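Side-chain contacts in post-proline cleaving enzyme (Rickettsia typhi, PDB 4HVT), which probably cleaves short peptides on the carboxyl side of proline, as a serine peptidase of the prolyl oligopeptidase family: residues R98-L101 / V102-S106; Y440-S444 / E445-L449; A230-L233 / F234-P237; T252-S255 / S256-F259; T345-A348 / N349-F352. All coordinates share one frame; numbering follows the deposited sequence. Where two conformers were deposited one is given.

Contact 1. Residues R98-L101 / V102-S106; sequences RRTL and VDNYS
Thr100 and Leu101, the last residues of the propeller strand 96-101, meet Asn104 and Tyr105 in a local contact where the chain leaves the sheet and coils into a short, weakly bonded helical turn, 102-105. The family's N-terminal domain is a beta-propeller, and strand 96-101 lies inside a four-stranded antiparallel sheet, between strands 82-87 and 113-117. The carbonyl of Leu101 starts the turn. Its O takes the backbone N-H of Asn104 at 2.9 Å, a bent bond, and a weak one from the N of Tyr105 at 3.3 Å. Asn104 suits the position because a short amide can fold back over the strand end: CG lies anti to its own carbonyl carbon (chi1 -65°), which brings the side chain alongside that of Leu101, both pointing the same way, with Asn104 ND2 3.7 Å from Leu101 CB. The same nitrogen reaches Thr100 OG1 at 3.4 Å in a weak bond; the stronger partner of that hydroxyl is the carbonyl of Asn111, while Asn104 OD1 is taken by Lys107. Tyr105, by contrast, turns its ring inward against Val83 and Trp112, with its hydroxyl bonded to the carbonyl of Pro74, and from the strand the methyl CG2 of Thr100 approaches the ring obliquely. A beta-branched threonine thus serves the strand and offers a hydroxyl and a methyl to two different neighbours. One water joins the two halves, accepting from Leu101 N at 3.0 Å and, weakly, from Asn104 ND2 at 2.9 Å.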
loop_
_atom_site.group_PDB
_atom_site.type_symbol
_atom_site.label_atom_id
_atom_site.label_comp_id
_atom_site.label_asym_id
_atom_site.label_seq_id
_atom_site.Cartn_x
_atom_site.Cartn_y
_atom_site.Cartn_z
ATOM N N ARG A 98 7.912 3.840 19.959
ATOM C CA ARG A 98 7.692 4.427 21.287
ATOM C C ARG A 98 6.264 4.197 21.802
ATOM O O ARG A 98 5.374 3.719 21.065
ATOM C CB ARG A 98 8.076 5.907 21.277
ATOM C CG ARG A 98 7.246 6.727 20.359
ATOM C CD ARG A 98 7.721 8.196 20.287
ATOM N NE ARG A 98 6.659 8.906 19.656
ATOM C CZ ARG A 98 6.553 10.232 19.586
ATOM N NH1 ARG A 98 7.501 11.008 20.095
ATOM N NH2 ARG A 98 5.507 10.766 18.970
ATOM N N ARG A 99 6.103 4.378 23.102
ATOM C CA ARG A 99 4.804 4.164 23.721
ATOM C C ARG A 99 4.496 5.133 24.857
ATOM O O ARG A 99 5.394 5.716 25.494
ATOM C CB ARG A 99 4.670 2.720 24.226
ATOM C CG ARG A 99 5.530 2.414 25.411
ATOM C CD ARG A 99 5.311 1.000 25.908
ATOM N NE ARG A 99 5.941 0.812 27.195
ATOM C CZ ARG A 99 5.654 -0.209 27.993
ATOM N NH1 ARG A 99 4.798 -1.121 27.586
ATOM N NH2 ARG A 99 6.223 -0.306 29.170
ATOM N N THR A 100 3.204 5.250 25.130
ATOM C CA THR A 100 2.739 6.051 26.268
ATOM C C THR A 100 1.462 5.461 26.838
ATOM O O THR A 100 0.631 4.855 26.122
ATOM C CB THR A 100 2.528 7.529 25.868
ATOM O OG1 THR A 100 2.563 8.372 27.024
ATOM C CG2 THR A 100 1.227 7.733 25.177
ATOM N N LEU A 101 1.265 5.642 28.137
ATOM C CA LEU A 101 0.016 5.225 28.756
ATOM C C LEU A 101 -1.187 5.855 28.022
ATOM O O LEU A 101 -1.142 7.017 27.619
ATOM C CB LEU A 101 0.025 5.652 30.219
ATOM C CG LEU A 101 1.061 4.902 31.093
ATOM C CD1 LEU A 101 1.283 5.564 32.430
ATOM C CD2 LEU A 101 0.559 3.481 31.296
ATOM N N VAL A 102 -2.262 5.081 27.876
ATOM C CA VAL A 102 -3.426 5.502 27.168
ATOM C C VAL A 102 -3.932 6.807 27.819
ATOM O O VAL A 102 -4.370 7.715 27.113
ATOM C CB VAL A 102 -4.566 4.429 27.150
ATOM C CG1 VAL A 102 -5.827 5.018 26.558
ATOM C CG2 VAL A 102 -4.210 3.219 26.318
ATOM N N ASP A 103 -3.867 6.905 29.149
ATOM C CA ASP A 103 -4.308 8.154 29.800
ATOM C C ASP A 103 -3.521 9.407 29.352
ATOM O O ASP A 103 -4.055 10.520 29.399
ATOM C CB ASP A 103 -4.239 8.051 31.316
ATOM C CG ASP A 103 -5.458 7.363 31.929
ATOM O OD1 ASP A 103 -6.228 6.692 31.227
ATOM O OD2 ASP A 103 -5.654 7.511 33.159
ATOM N N ASN A 104 -2.261 9.255 28.992
ATOM C CA ASN A 104 -1.438 10.363 28.523
ATOM C C ASN A 104 -1.700 10.747 27.085
ATOM O O ASN A 104 -1.333 11.826 26.667
ATOM C CB ASN A 104 0.054 10.034 28.612
ATOM C CG ASN A 104 0.528 9.853 30.025
ATOM O OD1 ASN A 104 -0.020 10.434 30.947
ATOM N ND2 ASN A 104 1.554 9.030 30.199
ATOM N N TYR A 105 -2.277 9.817 26.325
ATOM C CA TYR A 105 -2.392 9.978 24.857
ATOM C C TYR A 105 -3.347 11.098 24.510
ATOM O O TYR A 105 -3.286 11.642 23.409
ATOM C CB TYR A 105 -2.817 8.650 24.195
ATOM C CG TYR A 105 -2.800 8.664 22.709
ATOM C CD1 TYR A 105 -1.582 8.830 21.995
ATOM C CD2 TYR A 105 -3.937 8.401 22.004
ATOM C CE1 TYR A 105 -1.572 8.771 20.622
ATOM C CE2 TYR A 105 -3.934 8.311 20.622
ATOM C CZ TYR A 105 -2.741 8.501 19.946
ATOM O OH TYR A 105 -2.758 8.359 18.576
ATOM N N SER A 106 -4.197 11.479 25.458
ATOM C CA SER A 106 -5.116 12.613 25.249
ATOM C C SER A 106 -4.439 13.944 25.452
ATOM O O SER A 106 -5.050 14.979 25.171
ATOM C CB SER A 106 -6.319 12.507 26.180
ATOM O OG SER A 106 -5.914 12.534 27.534
HETATM O O HOH W 1 3.415 6.901 29.796
#

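Contact 2. Residues Y440-S444 / E445-L449; sequences YSFDS and ENYVL
Phe442 and Tyr447 set their ring planes 15° apart in a strongly offset arrangement that brings mainly their rims over each other: the centroids are 4.7 Å apart. The touching is done by the far end of the phenylalanine, whose CZ sits over one face of the tyrosine ring near its rim, 3.4 Å from Tyr447 CE2. Phe442 reaches there because its CG is anti to the backbone N (chi1 -171°). At the edge of the tyrosine ring, near its plane, lies the carbonyl of Asp443, with O 3.2 Å from Tyr447 CD2, where the slightly positive ring hydrogens suit an oxygen. Asp443 and Asn446 cross at about a right angle, carboxylate and amide planes 67° apart, and come close without the alignment a hydrogen bond needs. Backbone bonds set the bend: Asn446 N gives to Asp443 O at 3.0 Å, and Tyr447 N to Ser444 O at 3.0 Å. Ser444, small and polar, bonds through OG to the carbonyl of Ile418. Phe496 meets Phe442 edge-to-face, and side chains of helix 498-505 touch both aromatic residues. The arrangement is a short 3-10 turn that delivers the chain into strand 447-455, an outermost strand of the eight-stranded mixed sheet characteristic of the alpha/beta-hydrolase fold.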
loop_
_atom_site.group_PDB
_atom_site.type_symbol
_atom_site.label_atom_id
_atom_site.label_comp_id
_atom_site.label_asym_id
_atom_site.label_seq_id
_atom_site.Cartn_x
_atom_site.Cartn_y
_atom_site.Cartn_z
ATOM N N TYR A 440 -1.842 20.728 14.347
ATOM C CA TYR A 440 -1.555 21.666 13.291
ATOM C C TYR A 440 -2.830 22.320 12.804
ATOM O O TYR A 440 -3.911 21.831 13.039
ATOM C CB TYR A 440 -0.850 20.970 12.132
ATOM C CG TYR A 440 -1.615 19.847 11.499
ATOM C CD1 TYR A 440 -2.555 20.085 10.512
ATOM C CD2 TYR A 440 -1.390 18.512 11.879
ATOM C CE1 TYR A 440 -3.254 19.027 9.915
ATOM C CE2 TYR A 440 -2.090 17.485 11.293
ATOM C CZ TYR A 440 -3.011 17.742 10.308
ATOM O OH TYR A 440 -3.648 16.631 9.750
ATOM N N SER A 441 -2.666 23.456 12.119
ATOM C CA SER A 441 -3.788 24.291 11.709
ATOM C C SER A 441 -4.103 24.087 10.219
ATOM O O SER A 441 -3.184 24.084 9.387
ATOM C CB SER A 441 -3.438 25.754 11.982
ATOM O OG SER A 441 -4.298 26.602 11.268
ATOM N N PHE A 442 -5.370 23.854 9.893
ATOM C CA PHE A 442 -5.844 23.767 8.502
ATOM C C PHE A 442 -7.300 24.207 8.488
ATOM O O PHE A 442 -8.158 23.556 9.062
ATOM C CB PHE A 442 -5.713 22.378 7.852
ATOM C CG PHE A 442 -5.999 22.383 6.385
ATOM C CD1 PHE A 442 -5.073 22.896 5.482
ATOM C CD2 PHE A 442 -7.220 21.954 5.905
ATOM C CE1 PHE A 442 -5.359 22.961 4.111
ATOM C CE2 PHE A 442 -7.504 21.979 4.547
ATOM C CZ PHE A 442 -6.580 22.497 3.638
ATOM N N ASP A 443 -7.553 25.335 7.834
ATOM C CA ASP A 443 -8.858 25.999 7.853
ATOM C C ASP A 443 -9.725 25.413 6.740
ATOM O O ASP A 443 -9.775 25.956 5.616
ATOM C CB ASP A 443 -8.649 27.492 7.628
ATOM C CG ASP A 443 -9.943 28.270 7.679
ATOM O OD1 ASP A 443 -10.948 27.708 8.198
ATOM O OD2 ASP A 443 -9.938 29.425 7.176
ATOM N N SER A 444 -10.415 24.328 7.071
ATOM C CA SER A 444 -11.221 23.565 6.116
ATOM C C SER A 444 -12.315 24.402 5.399
ATOM O O SER A 444 -12.633 24.140 4.248
ATOM C CB SER A 444 -11.802 22.344 6.833
ATOM O OG SER A 444 -10.731 21.639 7.466
ATOM N N GLU A 445 -12.857 25.414 6.082
ATOM C CA GLU A 445 -13.879 26.291 5.513
ATOM C C GLU A 445 -13.381 27.145 4.359
ATOM O O GLU A 445 -14.200 27.708 3.658
ATOM C CB GLU A 445 -14.481 27.198 6.595
ATOM C CG GLU A 445 -15.429 26.471 7.517
ATOM C CD GLU A 445 -16.424 27.379 8.214
ATOM O OE1 GLU A 445 -16.429 28.619 7.969
ATOM O OE2 GLU A 445 -17.219 26.856 9.027
ATOM N N ASN A 446 -12.064 27.276 4.176
ATOM C CA ASN A 446 -11.539 28.033 3.037
ATOM C C ASN A 446 -11.486 27.167 1.786
ATOM O O ASN A 446 -11.078 27.678 0.747
ATOM C CB ASN A 446 -10.111 28.544 3.269
ATOM C CG ASN A 446 -10.044 29.658 4.241
ATOM O OD1 ASN A 446 -11.055 30.283 4.538
ATOM N ND2 ASN A 446 -8.829 29.954 4.733
ATOM N N TYR A 447 -11.861 25.874 1.919
ATOM C CA TYR A 447 -11.807 24.901 0.794
ATOM C C TYR A 447 -13.144 24.228 0.450
ATOM O O TYR A 447 -14.093 24.208 1.241
ATOM C CB TYR A 447 -10.743 23.860 1.118
ATOM C CG TYR A 447 -9.440 24.506 1.406
ATOM C CD1 TYR A 447 -8.552 24.826 0.370
ATOM C CD2 TYR A 447 -9.108 24.893 2.702
ATOM C CE1 TYR A 447 -7.359 25.502 0.625
ATOM C CE2 TYR A 447 -7.914 25.564 2.973
ATOM C CZ TYR A 447 -7.038 25.854 1.945
ATOM O OH TYR A 447 -5.877 26.536 2.248
ATOM N N VAL A 448 -13.206 23.671 -0.749
ATOM C CA VAL A 448 -14.363 22.932 -1.207
ATOM C C VAL A 448 -13.893 21.548 -1.613
ATOM O O VAL A 448 -12.862 21.415 -2.273
ATOM C CB VAL A 448 -15.021 23.599 -2.431
ATOM C CG1 VAL A 448 -16.230 22.773 -2.878
ATOM C CG2 VAL A 448 -15.450 25.012 -2.097
ATOM N N LEU A 449 -14.683 20.562 -1.230
ATOM C CA LEU A 449 -14.533 19.173 -1.617
ATOM C C LEU A 449 -15.810 18.795 -2.360
ATOM O O LEU A 449 -16.924 18.786 -1.755
ATOM C CB LEU A 449 -14.344 18.295 -0.376
ATOM C CG LEU A 449 -14.462 16.779 -0.619
ATOM C CD1 LEU A 449 -13.452 16.326 -1.684
ATOM C CD2 LEU A 449 -14.296 15.993 0.660
#

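Contact 3. Residues A230-L233 / F234-P237; sequences AKKL and FEVP
The ring of Phe234 has the carbonyl oxygen of Leu233 at its edge, near the ring plane, with O 4.0 Å from Phe234 CD1; outside the segments, the ring of Tyr272 meets it with planes at about 55°, and Val243 also touches it. This is a classic beta bulge: Leu233 and Phe234 both face Leu218 of the partner strand 217-222 in a propeller hairpin. The extra residue shifts the alternation of side chains, and Leu233 and Phe234 both supply apolar groups, the leucine packing on Ile220 and Leu281. Strand 231-235 is an edge strand of its four-stranded antiparallel sheet. Across the bulge, Lys232 and Glu235 come together as a salt bridge, their side chains meeting at a slant. Glu235 stays extended, whereas the lysine begins anti to its backbone N and bends at chi3 (-76°), which carries its ammonium group toward the glutamate. Long, flexible charged chains suit this surface, and the lysine has a stronger anionic partner in Glu208, so its charge is probably well balanced. Its bond to Glu235 is not in plane: Lys232 NZ approaches Glu235 OE1 at 3.1 Å from above, 35° out of the carboxylate plane.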
loop_
_atom_site.group_PDB
_atom_site.type_symbol
_atom_site.label_atom_id
_atom_site.label_comp_id
_atom_site.label_asym_id
_atom_site.label_seq_id
_atom_site.Cartn_x
_atom_site.Cartn_y
_atom_site.Cartn_z
ATOM N N ALA A 230 16.437 -25.848 11.422
ATOM C CA ALA A 230 15.022 -25.552 11.249
ATOM C C ALA A 230 14.420 -26.491 10.243
ATOM O O ALA A 230 15.054 -26.833 9.243
ATOM C CB ALA A 230 14.814 -24.101 10.839
ATOM N N LYS A 231 13.180 -26.892 10.516
ATOM C CA LYS A 231 12.497 -27.857 9.722
ATOM C C LYS A 231 11.607 -27.213 8.686
ATOM O O LYS A 231 10.701 -26.483 8.995
ATOM C CB LYS A 231 11.694 -28.803 10.637
ATOM C CG LYS A 231 12.545 -29.586 11.628
ATOM C CD LYS A 231 13.186 -30.832 11.019
ATOM C CE LYS A 231 13.965 -31.691 12.045
ATOM N NZ LYS A 231 13.218 -31.979 13.302
ATOM N N LYS A 232 11.837 -27.558 7.433
ATOM C CA LYS A 232 10.966 -27.127 6.346
ATOM C C LYS A 232 9.604 -27.805 6.482
ATOM O O LYS A 232 9.534 -29.048 6.570
ATOM C CB LYS A 232 11.565 -27.444 4.970
ATOM C CG LYS A 232 10.655 -26.909 3.866
ATOM C CD LYS A 232 11.243 -27.029 2.486
ATOM C CE LYS A 232 12.268 -26.030 2.213
ATOM N NZ LYS A 232 12.636 -26.177 0.749
ATOM N N LEU A 233 8.533 -27.023 6.469
ATOM C CA LEU A 233 7.183 -27.585 6.547
ATOM C C LEU A 233 6.392 -27.545 5.267
ATOM O O LEU A 233 5.393 -28.306 5.125
ATOM C CB LEU A 233 6.362 -26.852 7.594
ATOM C CG LEU A 233 6.868 -26.978 9.024
ATOM C CD1 LEU A 233 5.857 -26.355 9.943
ATOM C CD2 LEU A 233 7.161 -28.426 9.443
ATOM N N PHE A 234 6.753 -26.650 4.345
ATOM C CA PHE A 234 5.890 -26.425 3.199
ATOM C C PHE A 234 6.715 -25.751 2.122
ATOM O O PHE A 234 7.583 -24.965 2.455
ATOM C CB PHE A 234 4.655 -25.582 3.548
ATOM C CG PHE A 234 3.589 -25.681 2.504
ATOM C CD1 PHE A 234 2.954 -26.906 2.259
ATOM C CD2 PHE A 234 3.321 -24.602 1.655
ATOM C CE1 PHE A 234 2.005 -27.044 1.216
ATOM C CE2 PHE A 234 2.399 -24.714 0.644
ATOM C CZ PHE A 234 1.731 -25.923 0.414
ATOM N N GLU A 235 6.464 -26.131 0.858
ATOM C CA GLU A 235 7.115 -25.489 -0.282
ATOM C C GLU A 235 6.134 -25.356 -1.417
ATOM O O GLU A 235 5.308 -26.261 -1.649
ATOM C CB GLU A 235 8.354 -26.255 -0.736
ATOM C CG GLU A 235 9.094 -25.594 -1.877
ATOM C CD GLU A 235 10.212 -26.481 -2.451
ATOM O OE1 GLU A 235 10.960 -27.080 -1.663
ATOM O OE2 GLU A 235 10.327 -26.562 -3.688
ATOM N N VAL A 236 6.123 -24.204 -2.088
ATOM C CA VAL A 236 5.283 -24.076 -3.286
ATOM C C VAL A 236 6.102 -24.201 -4.576
ATOM O O VAL A 236 7.314 -23.918 -4.613
ATOM C CB VAL A 236 4.511 -22.722 -3.312
ATOM C CG1 VAL A 236 3.534 -22.594 -2.152
ATOM C CG2 VAL A 236 5.464 -21.560 -3.344
ATOM N N PRO A 237 5.428 -24.578 -5.691
ATOM C CA PRO A 237 6.129 -24.568 -6.974
ATOM C C PRO A 237 6.670 -23.192 -7.364
ATOM O O PRO A 237 6.141 -22.145 -6.967
ATOM C CB PRO A 237 5.026 -25.009 -7.979
ATOM C CG PRO A 237 4.025 -25.752 -7.158
ATOM C CD PRO A 237 4.031 -24.979 -5.848
#

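Contact 4. Residues T252-S255 / S256-F259; sequences TISS and SLIF
Ser254 OG is gripped by two successive backbone N-H groups: Ser256 N gives to it at 3.1 Å with an angle of 152°, and Leu257 N gives more weakly at 3.1 Å and 129°. The hydroxyl reaches them because it stands anti to its own backbone N (chi1 177°), turned forward along the chain into the bend. The bond from the N-H two residues ahead makes this an ST turn, to which the weaker one from Leu257 adds, and the short side chain of serine suits a place where the oxygen must lie close to the main chain. The side chain of Leu257 packs against the same oxygen, with CG 3.4 Å from Ser254 OG and CD1 3.9 Å from Ser254 CB. Ser256 OG also lies 3.2 Å from Ser254 OG; its firm partners are the ammonium group of Lys277 and a water at 2.8 Å. That water accepts from Ser255 N at 3.2 Å, while another lies between the carbonyls of Ser254 and Leu257. The turn ends the loop that follows strand 242-247 and starts strand 257-263, which runs antiparallel between 242-247 and 269-275 in a four-stranded sheet. Leu257 is buried against Ile273 and Asp275 on the one neighbour and Phe327 of a loop, while the next residue, Ile258, touches Ala245 and Lys247 on the other strand and Leu274 of 269-275.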
loop_
_atom_site.group_PDB
_atom_site.type_symbol
_atom_site.label_atom_id
_atom_site.label_comp_id
_atom_site.label_asym_id
_atom_site.label_seq_id
_atom_site.Cartn_x
_atom_site.Cartn_y
_atom_site.Cartn_z
ATOM N N THR A 252 -6.067 -15.150 21.446
ATOM C CA THR A 252 -6.859 -15.367 22.655
ATOM C C THR A 252 -7.830 -16.534 22.512
ATOM O O THR A 252 -8.376 -17.017 23.527
ATOM C CB THR A 252 -7.710 -14.141 23.088
ATOM O OG1 THR A 252 -8.636 -13.823 22.041
ATOM C CG2 THR A 252 -6.840 -12.940 23.365
ATOM N N ILE A 253 -8.072 -16.966 21.288
ATOM C CA ILE A 253 -8.916 -18.106 20.987
ATOM C C ILE A 253 -8.052 -19.322 20.651
ATOM O O ILE A 253 -8.329 -20.418 21.150
ATOM C CB ILE A 253 -9.827 -17.740 19.817
ATOM C CG1 ILE A 253 -10.512 -16.368 20.081
ATOM C CG2 ILE A 253 -10.830 -18.838 19.544
ATOM C CD1 ILE A 253 -11.526 -16.349 21.203
ATOM N N SER A 254 -7.083 -19.135 19.750
ATOM C CA SER A 254 -6.116 -20.193 19.448
ATOM C C SER A 254 -4.787 -19.586 19.075
ATOM O O SER A 254 -4.716 -18.721 18.206
ATOM C CB SER A 254 -6.551 -21.070 18.291
ATOM O OG SER A 254 -5.554 -22.063 17.965
ATOM N N SER A 255 -3.727 -20.118 19.667
ATOM C CA SER A 255 -2.364 -19.759 19.252
ATOM C C SER A 255 -1.724 -20.856 18.370
ATOM O O SER A 255 -0.599 -20.722 17.895
ATOM C CB SER A 255 -1.533 -19.414 20.508
ATOM O OG SER A 255 -1.512 -20.494 21.458
ATOM N N SER A 256 -2.441 -21.925 18.123
ATOM C CA SER A 256 -1.911 -23.064 17.469
ATOM C C SER A 256 -2.481 -23.319 16.065
ATOM O O SER A 256 -2.108 -24.307 15.398
ATOM C CB SER A 256 -2.189 -24.282 18.333
ATOM O OG SER A 256 -3.572 -24.469 18.661
ATOM N N LEU A 257 -3.465 -22.548 15.662
ATOM C CA LEU A 257 -3.985 -22.724 14.326
ATOM C C LEU A 257 -3.308 -21.675 13.452
ATOM O O LEU A 257 -3.504 -20.488 13.632
ATOM C CB LEU A 257 -5.508 -22.600 14.316
ATOM C CG LEU A 257 -6.231 -23.753 15.057
ATOM C CD1 LEU A 257 -7.671 -23.289 15.250
ATOM C CD2 LEU A 257 -6.137 -25.152 14.373
ATOM N N ILE A 258 -2.570 -22.149 12.457
ATOM C CA ILE A 258 -1.868 -21.318 11.526
ATOM C C ILE A 258 -2.502 -21.406 10.145
ATOM O O ILE A 258 -2.781 -22.519 9.644
ATOM C CB ILE A 258 -0.352 -21.744 11.468
ATOM C CG1 ILE A 258 0.328 -21.653 12.859
ATOM C CG2 ILE A 258 0.399 -20.983 10.372
ATOM C CD1 ILE A 258 0.499 -20.275 13.421
ATOM N N PHE A 259 -2.731 -20.230 9.533
ATOM C CA PHE A 259 -3.252 -20.126 8.189
ATOM C C PHE A 259 -2.072 -20.064 7.257
ATOM O O PHE A 259 -1.285 -19.133 7.308
ATOM C CB PHE A 259 -4.116 -18.859 8.116
ATOM C CG PHE A 259 -4.724 -18.569 6.737
ATOM C CD1 PHE A 259 -5.728 -19.373 6.209
ATOM C CD2 PHE A 259 -4.350 -17.473 6.047
ATOM C CE1 PHE A 259 -6.314 -19.104 4.994
ATOM C CE2 PHE A 259 -4.966 -17.177 4.827
ATOM C CZ PHE A 259 -5.924 -17.986 4.290
HETATM O O HOH W 2 -5.222 -19.142 15.344
HETATM O O HOH W 3 -4.131 -22.978 20.993
#

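Contact 5. Residues T345-A348 / N349-F352; sequences TPTA and NEVF
Residues Thr347 to Glu350 form a type I beta turn, closed by Glu350 N giving to Thr347 O at 3.0 Å. Over this turn the side chain of Glu350 folds back onto Thr347, and one carboxylate oxygen does the work. Glu350 OE1 takes the hydroxyl of Thr347, OG1, at 2.7 Å and also the backbone N of Thr347 at 2.9 Å, the latter a nearly straight bond of 163°. The two donors come from opposite faces of the carboxylate plane: the hydroxyl on the anti side and 25° out of it, the amide from above. Two such bonds should fix the rotation of the carboxylate and would be expected to stabilise its negative charge. Threonine suits its place because OG1 stands between the backbone N and the carbonyl carbon (chi1 63°), beside its own N-H, so that both donors face one acceptor. The turn links two sheets of the beta-propeller, leaving strand 341-344, at the edge of one, and entering strand 350-357, which pairs with 362-368 in the next. Pro346 leads in, its CB 4.0 Å from Glu350 CB, a small apolar contact beside the turn, and the side chain of Glu350 touches Phe344. Ala348 and Asn349 occupy the exposed corner, where small and polar residues are easily accommodated. Two waters lace the turn: one donates to Thr347 OG1 and accepts from Asn349 N, the other donates to Ala348 O at 2.8 Å and to Glu350 O.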
loop_
_atom_site.group_PDB
_atom_site.type_symbol
_atom_site.label_atom_id
_atom_site.label_comp_id
_atom_site.label_asym_id
_atom_site.label_seq_id
_atom_site.Cartn_x
_atom_site.Cartn_y
_atom_site.Cartn_z
ATOM N N THR A 345 -23.909 -8.060 1.495
ATOM C CA THR A 345 -24.324 -8.323 0.121
ATOM C C THR A 345 -24.364 -6.933 -0.491
ATOM O O THR A 345 -25.275 -6.193 -0.226
ATOM C CB THR A 345 -25.741 -8.967 0.040
ATOM O OG1 THR A 345 -25.787 -10.213 0.782
ATOM C CG2 THR A 345 -26.157 -9.201 -1.432
ATOM N N PRO A 346 -23.373 -6.580 -1.289
ATOM C CA PRO A 346 -23.324 -5.176 -1.718
ATOM C C PRO A 346 -24.424 -4.814 -2.652
ATOM O O PRO A 346 -24.627 -5.522 -3.647
ATOM C CB PRO A 346 -21.976 -5.084 -2.478
ATOM C CG PRO A 346 -21.694 -6.484 -2.855
ATOM C CD PRO A 346 -22.243 -7.348 -1.784
ATOM N N THR A 347 -25.060 -3.673 -2.406
ATOM C CA THR A 347 -25.877 -3.021 -3.437
ATOM C C THR A 347 -24.962 -2.352 -4.480
ATOM O O THR A 347 -23.747 -2.341 -4.389
ATOM C CB THR A 347 -26.889 -2.010 -2.832
ATOM O OG1 THR A 347 -26.223 -0.916 -2.161
ATOM C CG2 THR A 347 -27.813 -2.733 -1.814
ATOM N N ALA A 348 -25.585 -1.783 -5.503
ATOM C CA ALA A 348 -24.869 -1.335 -6.659
ATOM C C ALA A 348 -23.610 -0.477 -6.442
ATOM O O ALA A 348 -22.591 -0.682 -7.110
ATOM C CB ALA A 348 -25.826 -0.567 -7.536
ATOM N N ASN A 349 -23.688 0.478 -5.526
ATOM C CA ASN A 349 -22.583 1.403 -5.286
ATOM C C ASN A 349 -21.720 1.015 -4.061
ATOM O O ASN A 349 -20.873 1.794 -3.634
ATOM C CB ASN A 349 -23.113 2.799 -5.094
ATOM C CG ASN A 349 -23.760 3.345 -6.345
ATOM O OD1 ASN A 349 -23.435 2.907 -7.455
ATOM N ND2 ASN A 349 -24.650 4.310 -6.158
ATOM N N GLU A 350 -21.961 -0.153 -3.499
ATOM C CA GLU A 350 -21.262 -0.567 -2.261
ATOM C C GLU A 350 -20.079 -1.476 -2.535
ATOM O O GLU A 350 -20.071 -2.273 -3.524
ATOM C CB GLU A 350 -22.189 -1.295 -1.271
ATOM C CG GLU A 350 -23.268 -0.407 -0.631
ATOM C CD GLU A 350 -24.044 -1.231 0.376
ATOM O OE1 GLU A 350 -24.989 -1.943 -0.019
ATOM O OE2 GLU A 350 -23.663 -1.210 1.572
ATOM N N VAL A 351 -19.101 -1.382 -1.645
ATOM C CA VAL A 351 -17.965 -2.298 -1.664
ATOM C C VAL A 351 -17.476 -2.564 -0.230
ATOM O O VAL A 351 -17.514 -1.689 0.619
ATOM C CB VAL A 351 -16.821 -1.783 -2.563
ATOM C CG1 VAL A 351 -16.131 -0.543 -1.943
ATOM C CG2 VAL A 351 -15.775 -2.858 -2.770
ATOM N N PHE A 352 -17.020 -3.782 0.014
ATOM C CA PHE A 352 -16.315 -4.100 1.224
ATOM C C PHE A 352 -14.965 -3.401 1.402
ATOM O O PHE A 352 -14.168 -3.271 0.450
ATOM C CB PHE A 352 -16.108 -5.625 1.267
ATOM C CG PHE A 352 -15.292 -6.094 2.445
ATOM C CD1 PHE A 352 -15.889 -6.256 3.683
ATOM C CD2 PHE A 352 -13.943 -6.397 2.316
ATOM C CE1 PHE A 352 -15.140 -6.746 4.777
ATOM C CE2 PHE A 352 -13.203 -6.890 3.373
ATOM C CZ PHE A 352 -13.782 -7.010 4.638
HETATM O O HOH W 4 -25.860 1.270 -3.793
HETATM O O HOH W 5 -20.375 -2.034 -6.180
#

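How the contacts relate
Contacts 1, 3, 4 and 5 fall in the N-terminal propeller, each at an end, a bulge or a start of one of its strands, whereas contact 2 opens an edge strand of the hydrolase sheet. No two touch. Contacts 3 and 4 are the closest pair by centre, about 20 Å apart in successive sheets; contacts 2 and 3 are farthest, about 53 Å between centres and on opposite sides of the chain's centre. The nearest atoms of contacts 1 and 2 are about 12 Å apart. In contact 5, the Asn349 side chain lies about 4 Å from a bound 1,2-ethanediol, probably from the crystallisation liquor. The probable catalytic triad, Ser566, Asp649 and His682, includes none of their residues.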